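Local coordinates for protein branched-chain-amino-acid aminotransferase (Deinococcus radiodurans, PDB 3UZO) that probably catalyses the reversible, pyridoxal-phosphate-dependent transfer of amino groups between leucine, valine or isoleucine and 2-oxoglutarate, at residues A[98-103]-A[261-266]; A[104-107]-A[111-114]; A[196-199]-A[205-208]. One frame throughout, in Å; residues are numbered along the deposited sequence.

Contact 1 of 3, residues A[98-103]-A[261-266]; sequences AARMRM and SILPSI. With PLP (pyridoxal-5'-phosphate), chain C.
The phosphate-binding site of the pyridoxal-5'-phosphate cofactor is built here, in the fold of class-IV aminotransferases. Arg100 on helix 94-107 meets Leu263, Pro264 and Ile266 at the loop that leads into helix 266-277. Its side chain runs out extended from the helix, with CG anti to the backbone N (chi1 -172°), and bends at chi3. This carries the guanidinium to the phosphate. NH1 has two acceptors near the guanidinium plane. Arg100 NH1 donates to PLP O2P at 2.7 Å and to Pro264 O at 2.9 Å. In the bond to Pro264, NH1 stands above the carbonyl plane, 44° out of it and not on a lone pair; the N-H...O angle is 146°. NH2 adds a weak bond to the same phosphate oxygen.

The flat group is held between two aliphatic side chains. Leu263 CD2 lies over one face, 3.5 Å from Arg100 NH1, and also touches the cofactor ring at C4. Ile266 CG1 lies over the opposite face. Pro264 CG packs on Arg100 CD at 3.8 Å. Pro264 is the centre of an inverse gamma turn, closed by a weak bond from Ser265 N to Leu263 O. NE of Arg100 makes a salt bridge with Glu77, a second hold on the guanidinium.

The start of helix 266-277 grips the phosphate as well. Ser265 is its N-cap, and its OG also bonds Lys268 N. The helix dipole would probably favour the anion there. Ile266 N donates to PLP O2P at 2.9 Å, and Ser265 OG donates to PLP O3P at 2.6 Å.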
loop_
_atom_site.group_PDB
_atom_site.type_symbol
_atom_site.label_atom_id
_atom_site.label_comp_id
_atom_site.label_asym_id
_atom_site.label_seq_id
_atom_site.Cartn_x
_atom_site.Cartn_y
_atom_site.Cartn_z
ATOM N N ALA A 98 -10.427 9.930 -15.100
ATOM C CA ALA A 98 -10.068 11.176 -14.427
ATOM C C ALA A 98 -10.849 11.301 -13.131
ATOM O O ALA A 98 -10.291 11.643 -12.097
ATOM C CB ALA A 98 -10.363 12.381 -15.323
ATOM N N ALA A 99 -12.149 11.036 -13.198
ATOM C CA ALA A 99 -12.998 11.122 -12.015
ATOM C C ALA A 99 -12.555 10.104 -10.966
ATOM O O ALA A 99 -12.482 10.410 -9.770
ATOM C CB ALA A 99 -14.455 10.879 -12.403
ATOM N N ARG A 100 -12.243 8.892 -11.410
ATOM C CA ARG A 100 -11.823 7.877 -10.463
ATOM C C ARG A 100 -10.492 8.216 -9.815
ATOM O O ARG A 100 -10.298 7.960 -8.628
ATOM C CB ARG A 100 -11.731 6.498 -11.127
ATOM C CG ARG A 100 -11.487 5.374 -10.122
ATOM C CD ARG A 100 -11.651 4.010 -10.751
ATOM N NE ARG A 100 -10.624 3.739 -11.749
ATOM C CZ ARG A 100 -10.622 2.666 -12.535
ATOM N NH1 ARG A 100 -11.600 1.771 -12.428
ATOM N NH2 ARG A 100 -9.648 2.490 -13.423
ATOM N N MET A 101 -9.570 8.799 -10.575
ATOM C CA MET A 101 -8.284 9.124 -9.985
ATOM C C MET A 101 -8.458 10.237 -8.971
ATOM O O MET A 101 -7.666 10.360 -8.042
ATOM C CB MET A 101 -7.262 9.535 -11.041
ATOM C CG MET A 101 -5.836 9.448 -10.517
ATOM S SD MET A 101 -4.607 9.713 -11.801
ATOM C CE MET A 101 -4.607 11.468 -11.835
ATOM N N ARG A 102 -9.498 11.049 -9.153
ATOM C CA ARG A 102 -9.791 12.127 -8.215
ATOM C C ARG A 102 -10.196 11.481 -6.887
ATOM O O ARG A 102 -9.852 11.964 -5.801
ATOM C CB ARG A 102 -10.939 12.982 -8.751
ATOM C CG ARG A 102 -10.776 14.464 -8.499
ATOM C CD ARG A 102 -10.945 15.247 -9.781
ATOM N NE ARG A 102 -12.231 14.989 -10.425
ATOM C CZ ARG A 102 -12.379 14.867 -11.738
ATOM N NH1 ARG A 102 -11.322 14.979 -12.535
ATOM N NH2 ARG A 102 -13.574 14.639 -12.258
ATOM N N MET A 103 -10.933 10.380 -6.974
ATOM C CA MET A 103 -11.361 9.685 -5.768
ATOM C C MET A 103 -10.180 8.977 -5.115
ATOM O O MET A 103 -10.076 8.952 -3.892
ATOM C CB MET A 103 -12.489 8.696 -6.078
ATOM C CG MET A 103 -13.820 9.381 -6.373
ATOM S SD MET A 103 -14.205 10.738 -5.203
ATOM C CE MET A 103 -15.138 9.855 -3.916
ATOM N N SER A 261 -15.501 -2.444 -0.955
ATOM C CA SER A 261 -14.078 -2.776 -0.973
ATOM C C SER A 261 -13.502 -3.225 -2.313
ATOM O O SER A 261 -12.353 -3.685 -2.373
ATOM C CB SER A 261 -13.777 -3.835 0.095
ATOM O OG SER A 261 -14.628 -4.967 -0.032
ATOM N N ILE A 262 -14.279 -3.110 -3.386
ATOM C CA ILE A 262 -13.766 -3.498 -4.697
ATOM C C ILE A 262 -13.600 -2.239 -5.541
ATOM O O ILE A 262 -14.205 -1.210 -5.259
ATOM C CB ILE A 262 -14.709 -4.476 -5.438
ATOM C CG1 ILE A 262 -15.997 -3.759 -5.843
ATOM C CG2 ILE A 262 -15.023 -5.676 -4.543
ATOM C CD1 ILE A 262 -16.834 -4.535 -6.833
ATOM N N LEU A 263 -12.784 -2.323 -6.581
ATOM C CA LEU A 263 -12.553 -1.166 -7.431
ATOM C C LEU A 263 -13.740 -0.893 -8.336
ATOM O O LEU A 263 -14.298 -1.817 -8.928
ATOM C CB LEU A 263 -11.319 -1.384 -8.312
ATOM C CG LEU A 263 -10.954 -0.132 -9.112
ATOM C CD1 LEU A 263 -10.272 0.853 -8.170
ATOM C CD2 LEU A 263 -10.025 -0.490 -10.270
ATOM N N PRO A 264 -14.156 0.381 -8.444
ATOM C CA PRO A 264 -15.288 0.667 -9.324
ATOM C C PRO A 264 -14.741 0.613 -10.757
ATOM O O PRO A 264 -14.290 1.619 -11.311
ATOM C CB PRO A 264 -15.712 2.068 -8.890
ATOM C CG PRO A 264 -14.420 2.693 -8.472
ATOM C CD PRO A 264 -13.767 1.581 -7.679
ATOM N N SER A 265 -14.762 -0.590 -11.325
ATOM C CA SER A 265 -14.261 -0.845 -12.672
ATOM C C SER A 265 -15.049 -0.138 -13.768
ATOM O O SER A 265 -16.269 -0.296 -13.875
ATOM C CB SER A 265 -14.267 -2.354 -12.942
ATOM O OG SER A 265 -14.040 -2.633 -14.313
ATOM N N ILE A 266 -14.337 0.627 -14.590
ATOM C CA ILE A 266 -14.967 1.339 -15.685
ATOM C C ILE A 266 -15.465 0.315 -16.704
ATOM O O ILE A 266 -16.521 0.498 -17.309
ATOM C CB ILE A 266 -13.979 2.308 -16.382
ATOM C CG1 ILE A 266 -13.370 3.271 -15.359
ATOM C CG2 ILE A 266 -14.699 3.080 -17.485
ATOM C CD1 ILE A 266 -14.369 4.158 -14.665
HETATM N N1 PLP C . -10.038 -4.509 -10.303
HETATM C C2 PLP C . -8.704 -4.182 -10.050
HETATM C C2A PLP C . -8.075 -4.660 -8.739
HETATM C C3 PLP C . -7.997 -3.407 -11.039
HETATM O O3 PLP C . -6.711 -3.074 -10.836
HETATM C C4 PLP C . -8.673 -2.985 -12.251
HETATM C C4A PLP C . -7.853 -2.118 -13.296
HETATM C C5 PLP C . -10.083 -3.376 -12.445
HETATM C C6 PLP C . -10.734 -4.128 -11.469
HETATM C C5A PLP C . -10.901 -3.027 -13.627
HETATM O O4P PLP C . -11.139 -1.651 -13.765
HETATM P P PLP C . -11.108 -0.962 -15.196
HETATM O O1P PLP C . -9.781 -1.100 -15.863
HETATM O O2P PLP C . -11.459 0.506 -14.852
HETATM O O3P PLP C . -12.287 -1.527 -15.936
#

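Contact 2 of 3, residues A[104-107]-A[111-114]; sequences SCRR and PELS
Arg106 and Glu112 meet through one bent and one extended side chain. Arg106 bends at chi3 (-48°), which turns its guanidinium toward the loop. Glu112 sets CG anti to its carbonyl carbon (chi1 -58°) and then runs extended to the carboxylate. The two groups form a salt bridge, with Arg106 NH2 3.4 Å from Glu112 OE1. The pair is long. Arg106 NE is 3.8 Å from Glu112 OE1. OE1 comes at an oblique angle to the guanidinium, and the two planes are 36° apart, so this is not a flat, two-pronged pairing. Both residues are exposed.

The contact joins the C-terminal end of helix 94-107 to the loop before helix 115-128, in a helix-loop-helix connection. On its buried side Cys105 points toward the loop. Cys105 SG is 3.5 Å from Pro111 O, and Cys105 CB is 4.4 Å from Glu112 CA. The backbones come nearest at Cys105 and Glu112. Pro111 packs its ring on Trp49 and Phe163 of the antiparallel sheet. Ser114 ends the loop as the N-cap of helix 115-128, its OG bonded to Gln117 N.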
loop_
_atom_site.group_PDB
_atom_site.type_symbol
_atom_site.label_atom_id
_atom_site.label_comp_id
_atom_site.label_asym_id
_atom_site.label_seq_id
_atom_site.Cartn_x
_atom_site.Cartn_y
_atom_site.Cartn_z
ATOM N N SER A 104 -9.288 8.405 -5.922
ATOM C CA SER A 104 -8.108 7.738 -5.371
ATOM C C SER A 104 -7.244 8.781 -4.663
ATOM O O SER A 104 -6.780 8.559 -3.541
ATOM C CB SER A 104 -7.284 7.065 -6.479
ATOM O OG SER A 104 -7.978 5.971 -7.055
ATOM N N CYS A 105 -7.032 9.921 -5.319
ATOM C CA CYS A 105 -6.226 10.991 -4.739
ATOM C C CYS A 105 -6.822 11.466 -3.423
ATOM O O CYS A 105 -6.123 11.610 -2.416
ATOM C CB CYS A 105 -6.127 12.181 -5.698
ATOM S SG CYS A 105 -4.960 11.953 -7.060
ATOM N N ARG A 106 -8.124 11.716 -3.443
ATOM C CA ARG A 106 -8.817 12.186 -2.254
ATOM C C ARG A 106 -8.600 11.227 -1.084
ATOM O O ARG A 106 -8.332 11.658 0.038
ATOM C CB ARG A 106 -10.308 12.305 -2.557
ATOM C CG ARG A 106 -11.026 13.385 -1.783
ATOM C CD ARG A 106 -12.391 13.602 -2.392
ATOM N NE ARG A 106 -12.282 13.731 -3.839
ATOM C CZ ARG A 106 -13.315 13.714 -4.672
ATOM N NH1 ARG A 106 -14.547 13.573 -4.199
ATOM N NH2 ARG A 106 -13.119 13.840 -5.977
ATOM N N ARG A 107 -8.700 9.928 -1.354
ATOM C CA ARG A 107 -8.544 8.906 -0.320
ATOM C C ARG A 107 -7.170 8.886 0.342
ATOM O O ARG A 107 -7.046 8.483 1.498
ATOM C CB ARG A 107 -8.871 7.519 -0.890
ATOM C CG ARG A 107 -8.868 6.389 0.137
ATOM C CD ARG A 107 -9.804 6.686 1.326
ATOM N NE ARG A 107 -10.021 5.519 2.189
ATOM C CZ ARG A 107 -9.217 5.123 3.177
ATOM N NH1 ARG A 107 -8.108 5.786 3.469
ATOM N NH2 ARG A 107 -9.531 4.047 3.885
ATOM N N PRO A 111 -3.388 15.852 -3.958
ATOM C CA PRO A 111 -4.075 16.871 -4.762
ATOM C C PRO A 111 -4.757 16.267 -5.987
ATOM O O PRO A 111 -4.201 15.391 -6.651
ATOM C CB PRO A 111 -2.951 17.841 -5.126
ATOM C CG PRO A 111 -1.730 16.955 -5.152
ATOM C CD PRO A 111 -1.936 16.097 -3.925
ATOM N N GLU A 112 -5.966 16.738 -6.275
ATOM C CA GLU A 112 -6.741 16.231 -7.402
ATOM C C GLU A 112 -6.378 16.845 -8.751
ATOM O O GLU A 112 -5.883 17.975 -8.828
ATOM C CB GLU A 112 -8.229 16.467 -7.142
ATOM C CG GLU A 112 -8.749 15.822 -5.870
ATOM C CD GLU A 112 -10.036 16.465 -5.386
ATOM O OE1 GLU A 112 -11.029 16.469 -6.143
ATOM O OE2 GLU A 112 -10.050 16.975 -4.249
ATOM N N LEU A 113 -6.637 16.089 -9.814
ATOM C CA LEU A 113 -6.388 16.549 -11.176
ATOM C C LEU A 113 -7.720 16.651 -11.911
ATOM O O LEU A 113 -8.530 15.726 -11.879
ATOM C CB LEU A 113 -5.472 15.577 -11.908
ATOM C CG LEU A 113 -4.009 15.642 -11.480
ATOM C CD1 LEU A 113 -3.339 14.366 -11.880
ATOM C CD2 LEU A 113 -3.320 16.849 -12.110
ATOM N N SER A 114 -7.949 17.784 -12.565
ATOM C CA SER A 114 -9.188 18.004 -13.298
ATOM C C SER A 114 -9.214 17.139 -14.555
ATOM O O SER A 114 -8.172 16.663 -15.004
ATOM C CB SER A 114 -9.294 19.475 -13.708
ATOM O OG SER A 114 -8.332 19.791 -14.704
#

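Contact 3 of 3, residues A[196-199]-A[205-208]; sequences HGTG and GNYA. With PLP (pyridoxal-5'-phosphate), chain C.
Thr198 and Asn206 join a loop to the start of helix 204-219, beside the cofactor in the class-IV aminotransferase fold. The tight part is a pair of hydrogen bonds between the Asn206 amide and Thr198. Thr198 OG1 donates to Asn206 OD1 at 2.8 Å, and Asn206 ND2 donates to Thr198 O at 2.9 Å. The amide thus accepts from the hydroxyl and donates to the carbonyl of the same threonine. The torsion of Thr198 (chi1 54°) sets OG1 between the backbone N and the carbonyl carbon. From there the hydroxyl reaches the amide oxygen, tilted only 18° from the Asn206 carbonyl plane. The other bond differs. Thr198 O lies near the amide plane of Asn206, but ND2 stands well above the carbonyl plane of Thr198. The N-H...O angle is 154°. The two bonds fix the rotation of the amide and tie the loop to the first turn of the helix.

The rest is looser. Gly199 adds backbone alone, its N 3.9 Å from Asn206 OD1. On the more open side His196 is exposed and makes no contact with the helix segment. It turns instead to the second subunit, where its N bonds Asp191 of that chain. Thr198 packs on Ala209 and Tyr207 on Val157 of the second subunit, so the contact lies at the subunit interface.

One residue along the helix, Tyr207 points its hydroxyl to the cofactor. Phe76 meets its ring, and Arg192 makes a cation-pi contact with it. Lys202 NZ is hydrogen-bonded to the same hydroxyl. PLP O3 lies at the ring edge, near its plane. It is 2.3 Å from Tyr207 OH, a very short hydrogen bond whose exact length is doubtful and in which either oxygen could be the donor.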
loop_
_atom_site.group_PDB
_atom_site.type_symbol
_atom_site.label_atom_id
_atom_site.label_comp_id
_atom_site.label_asym_id
_atom_site.label_seq_id
_atom_site.Cartn_x
_atom_site.Cartn_y
_atom_site.Cartn_z
ATOM N N HIS A 196 -13.134 -1.749 5.329
ATOM C CA HIS A 196 -13.204 -0.293 5.266
ATOM C C HIS A 196 -11.825 0.296 5.010
ATOM O O HIS A 196 -11.384 1.228 5.696
ATOM C CB HIS A 196 -13.789 0.248 6.568
ATOM C CG HIS A 196 -15.168 -0.260 6.855
ATOM N ND1 HIS A 196 -16.262 0.091 6.093
ATOM C CD2 HIS A 196 -15.626 -1.122 7.794
ATOM C CE1 HIS A 196 -17.334 -0.530 6.551
ATOM N NE2 HIS A 196 -16.975 -1.273 7.582
ATOM N N GLY A 197 -11.152 -0.269 4.010
ATOM C CA GLY A 197 -9.824 0.184 3.648
ATOM C C GLY A 197 -9.796 0.982 2.355
ATOM O O GLY A 197 -10.688 1.782 2.079
ATOM N N THR A 198 -8.771 0.733 1.547
ATOM C CA THR A 198 -8.585 1.451 0.292
ATOM C C THR A 198 -8.971 0.636 -0.936
ATOM O O THR A 198 -8.588 0.974 -2.054
ATOM C CB THR A 198 -7.115 1.881 0.155
ATOM O OG1 THR A 198 -6.272 0.733 0.310
ATOM C CG2 THR A 198 -6.759 2.895 1.226
ATOM N N GLY A 199 -9.735 -0.432 -0.725
ATOM C CA GLY A 199 -10.138 -1.291 -1.825
ATOM C C GLY A 199 -10.922 -0.639 -2.950
ATOM O O GLY A 199 -10.934 -1.148 -4.071
ATOM N N GLY A 205 -1.001 0.039 -2.451
ATOM C CA GLY A 205 -1.140 -0.876 -1.330
ATOM C C GLY A 205 -2.019 -2.084 -1.621
ATOM O O GLY A 205 -1.737 -3.187 -1.149
ATOM N N ASN A 206 -3.086 -1.888 -2.394
ATOM C CA ASN A 206 -3.987 -2.988 -2.717
ATOM C C ASN A 206 -3.264 -4.056 -3.529
ATOM O O ASN A 206 -3.447 -5.256 -3.305
ATOM C CB ASN A 206 -5.202 -2.500 -3.518
ATOM C CG ASN A 206 -5.970 -1.382 -2.822
ATOM O OD1 ASN A 206 -5.978 -1.283 -1.593
ATOM N ND2 ASN A 206 -6.638 -0.540 -3.614
ATOM N N TYR A 207 -2.441 -3.617 -4.476
ATOM C CA TYR A 207 -1.720 -4.555 -5.319
ATOM C C TYR A 207 -0.570 -5.223 -4.592
ATOM O O TYR A 207 -0.270 -6.392 -4.847
ATOM C CB TYR A 207 -1.238 -3.846 -6.583
ATOM C CG TYR A 207 -2.395 -3.241 -7.340
ATOM C CD1 TYR A 207 -2.899 -1.994 -6.989
ATOM C CD2 TYR A 207 -3.041 -3.952 -8.349
ATOM C CE1 TYR A 207 -4.018 -1.468 -7.622
ATOM C CE2 TYR A 207 -4.165 -3.437 -8.984
ATOM C CZ TYR A 207 -4.646 -2.191 -8.610
ATOM O OH TYR A 207 -5.767 -1.671 -9.212
ATOM N N ALA A 208 0.067 -4.486 -3.685
ATOM C CA ALA A 208 1.172 -5.020 -2.901
ATOM C C ALA A 208 0.653 -6.234 -2.131
ATOM O O ALA A 208 1.294 -7.286 -2.098
ATOM C CB ALA A 208 1.694 -3.954 -1.918
HETATM N N1 PLP C . -10.038 -4.509 -10.303
HETATM C C2 PLP C . -8.704 -4.182 -10.050
HETATM C C2A PLP C . -8.075 -4.660 -8.739
HETATM C C3 PLP C . -7.997 -3.407 -11.039
HETATM O O3 PLP C . -6.711 -3.074 -10.836
HETATM C C4 PLP C . -8.673 -2.985 -12.251
HETATM C C4A PLP C . -7.853 -2.118 -13.296
HETATM C C5 PLP C . -10.083 -3.376 -12.445
HETATM C C6 PLP C . -10.734 -4.128 -11.469
HETATM C C5A PLP C . -10.901 -3.027 -13.627
HETATM O O4P PLP C . -11.139 -1.651 -13.765
HETATM P P PLP C . -11.108 -0.962 -15.196
HETATM O O1P PLP C . -9.781 -1.100 -15.863
HETATM O O2P PLP C . -11.459 0.506 -14.852
HETATM O O3P PLP C . -12.287 -1.527 -15.936
#

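In the fold
Contacts 1 and 3 meet the same cofactor at different groups. Residues 98-103 and 261-266 hold its phosphate, and Tyr207 of contact 3 meets the ring oxygen O3. Their centres are about 13 Å apart. Contact 2 lies farther out, but it continues helix 94-107 from contact 1, with centres about 11 Å apart. Arg102 NH1 of contact 1 probably bonds Leu113 O of contact 2 at 3.0 Å. Contacts 2 and 3, about 16 Å apart between centres, touch where Arg107 meets residues 196-198. Ser104 of contact 2 bonds the backbone N of Lys202, and so links this helix to the loop carrying a cofactor-binding lysine.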